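Local coordinates for protein endo-b-1,4-glucanase (Nasutitermes takasagoensis, PDB 1KSD) that probably cleaves internal beta-1,4-glucosidic linkages in cellulose and related beta-glucans, as a calcium-binding cellulase of glycosyl hydrolase family 9, at residues I298-T303 against D407-E412. Residues are numbered along the deposited sequence; the frame is centred on the assembly and turned at random.
Sequences IDMWGT and DYVHNE
Val-409 wedges its two methyls against Met-300 and Trp-301, joining two inter-helix loops of the family 9 (alpha/alpha)6 barrel, the one leading into helix 303-319 and the one carrying Glu-412, a predicted active-site residue. Val-409 CG2 lies 3.5 Å from Trp-301 CZ3, the two side chains crossing at about a right angle, while its CG1, anti to the backbone N (chi1 171°), faces Met-300 O. Met-300, flexible enough to bend at chi3 (-82°), lays CE over one face of the Trp-301 indole, near its rim, and 4.0 Å from Val-409 CG2. A beta-branched residue suits this place because it serves both neighbours at once; an alanine here would probably open a gap beside Met-300 CE and Trp-301 CZ3 and CH2, leaving the indole mainly Tyr-408 to lean on from this loop.

Water carries the polar link. One molecule accepts from Gly-302 N (2.8 Å) and lies 2.6 Å from Val-409 O; a second accepts from Thr-303 N, within hydrogen-bonding distance of Met-300 O and Val-409 O. Gly-302, the N-cap of helix 303-319, has a positive phi, which glycine adopts readily.

Each loop is also braced internally. Thr-303 OG1 donates to Asp-299 O at 2.8 Å. Asp-407 OD1 takes Val-409 N on its anti lone pair, an Asx turn, and also His-410 N, at 2.9 Å from above the carboxylate plane, extending it to an Asx motif.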
loop_
_atom_site.group_PDB
_atom_site.type_symbol
_atom_site.label_atom_id
_atom_site.label_comp_id
_atom_site.label_asym_id
_atom_site.label_seq_id
_atom_site.Cartn_x
_atom_site.Cartn_y
_atom_site.Cartn_z
ATOM N N ILE A 298 11.196 9.054 10.426
ATOM C CA ILE A 298 11.633 7.672 10.544
ATOM C C ILE A 298 12.729 7.281 9.558
ATOM O O ILE A 298 13.565 6.427 9.856
ATOM C CB ILE A 298 10.409 6.743 10.402
ATOM C CG1 ILE A 298 9.430 7.041 11.547
ATOM C CG2 ILE A 298 10.836 5.285 10.413
ATOM C CD1 ILE A 298 8.066 6.422 11.386
ATOM N N ASP A 299 12.723 7.904 8.385
ATOM C CA ASP A 299 13.738 7.642 7.369
ATOM C C ASP A 299 13.585 8.652 6.247
ATOM O O ASP A 299 12.527 9.260 6.096
ATOM C CB ASP A 299 13.608 6.224 6.802
ATOM C CG ASP A 299 14.789 5.841 5.919
ATOM O OD1 ASP A 299 15.945 6.034 6.354
ATOM O OD2 ASP A 299 14.566 5.343 4.796
ATOM N N MET A 300 14.649 8.824 5.468
ATOM C CA MET A 300 14.652 9.765 4.353
ATOM C C MET A 300 13.780 9.317 3.181
ATOM O O MET A 300 13.299 10.150 2.418
ATOM C CB MET A 300 16.085 9.993 3.858
ATOM C CG MET A 300 16.793 8.726 3.406
ATOM S SD MET A 300 18.294 9.067 2.464
ATOM C CE MET A 300 17.589 9.392 0.831
ATOM N N TRP A 301 13.581 8.009 3.038
ATOM C CA TRP A 301 12.759 7.477 1.948
ATOM C C TRP A 301 11.304 7.379 2.383
ATOM O O TRP A 301 11.010 6.804 3.426
ATOM C CB TRP A 301 13.231 6.083 1.530
ATOM C CG TRP A 301 14.627 6.034 1.005
ATOM C CD1 TRP A 301 15.739 5.589 1.667
ATOM C CD2 TRP A 301 15.067 6.443 -0.291
ATOM N NE1 TRP A 301 16.845 5.697 0.858
ATOM C CE2 TRP A 301 16.461 6.219 -0.349
ATOM C CE3 TRP A 301 14.419 6.978 -1.412
ATOM C CZ2 TRP A 301 17.219 6.513 -1.487
ATOM C CZ3 TRP A 301 15.175 7.271 -2.545
ATOM C CH2 TRP A 301 16.562 7.036 -2.571
ATOM N N GLY A 302 10.402 7.923 1.566
ATOM C CA GLY A 302 8.987 7.885 1.894
ATOM C C GLY A 302 8.738 8.345 3.315
ATOM O O GLY A 302 8.051 7.678 4.086
ATOM N N THR A 303 9.296 9.504 3.653
ATOM C CA THR A 303 9.165 10.068 4.992
ATOM C C THR A 303 7.714 10.217 5.457
ATOM O O THR A 303 7.367 9.809 6.566
ATOM C CB THR A 303 9.865 11.437 5.064
ATOM O OG1 THR A 303 11.245 11.279 4.709
ATOM C CG2 THR A 303 9.770 12.021 6.470
ATOM N N ASP A 407 13.712 14.874 -8.298
ATOM C CA ASP A 407 13.970 14.467 -6.921
ATOM C C ASP A 407 13.139 13.239 -6.567
ATOM O O ASP A 407 12.013 13.364 -6.079
ATOM C CB ASP A 407 13.627 15.611 -5.966
ATOM C CG ASP A 407 14.219 15.412 -4.586
ATOM O OD1 ASP A 407 14.308 14.251 -4.139
ATOM O OD2 ASP A 407 14.586 16.420 -3.947
ATOM N N TYR A 408 13.693 12.054 -6.806
ATOM C CA TYR A 408 12.978 10.816 -6.518
ATOM C C TYR A 408 12.971 10.421 -5.049
ATOM O O TYR A 408 12.586 9.302 -4.698
ATOM C CB TYR A 408 13.516 9.664 -7.378
ATOM C CG TYR A 408 15.019 9.524 -7.412
ATOM C CD1 TYR A 408 15.731 9.094 -6.292
ATOM C CD2 TYR A 408 15.731 9.804 -8.577
ATOM C CE1 TYR A 408 17.118 8.942 -6.336
ATOM C CE2 TYR A 408 17.113 9.656 -8.631
ATOM C CZ TYR A 408 17.801 9.225 -7.509
ATOM O OH TYR A 408 19.171 9.079 -7.569
ATOM N N VAL A 409 13.405 11.336 -4.188
ATOM C CA VAL A 409 13.384 11.084 -2.757
ATOM C C VAL A 409 12.190 11.849 -2.202
ATOM O O VAL A 409 11.253 11.261 -1.668
ATOM C CB VAL A 409 14.665 11.590 -2.050
ATOM C CG1 VAL A 409 14.491 11.513 -0.539
ATOM C CG2 VAL A 409 15.861 10.748 -2.475
ATOM N N HIS A 410 12.218 13.166 -2.369
ATOM C CA HIS A 410 11.154 14.019 -1.864
ATOM C C HIS A 410 9.880 14.018 -2.702
ATOM O O HIS A 410 8.787 14.211 -2.168
ATOM C CB HIS A 410 11.686 15.441 -1.710
ATOM C CG HIS A 410 12.896 15.527 -0.832
ATOM N ND1 HIS A 410 12.869 15.181 0.502
ATOM C CD2 HIS A 410 14.176 15.867 -1.108
ATOM C CE1 HIS A 410 14.084 15.301 1.009
ATOM N NE2 HIS A 410 14.895 15.716 0.053
ATOM N N ASN A 411 10.009 13.789 -4.005
ATOM C CA ASN A 411 8.835 13.791 -4.869
ATOM C C ASN A 411 8.399 12.434 -5.396
ATOM O O ASN A 411 7.658 12.344 -6.375
ATOM C CB ASN A 411 9.032 14.782 -6.019
ATOM C CG ASN A 411 8.416 16.136 -5.714
ATOM O OD1 ASN A 411 8.153 16.452 -4.552
ATOM N ND2 ASN A 411 8.182 16.938 -6.746
ATOM N N GLU A 412 8.852 11.374 -4.738
ATOM C CA GLU A 412 8.444 10.038 -5.127
ATOM C C GLU A 412 6.995 9.886 -4.665
ATOM O O GLU A 412 6.584 10.496 -3.675
ATOM C CB GLU A 412 9.305 8.980 -4.428
ATOM C CG GLU A 412 8.976 7.544 -4.831
ATOM C CD GLU A 412 9.772 6.515 -4.052
ATOM O OE1 GLU A 412 10.962 6.772 -3.770
ATOM O OE2 GLU A 412 9.213 5.442 -3.735
HETATM O O HOH W 1 10.940 11.059 1.532
HETATM O O HOH W 2 11.136 8.702 -1.031
#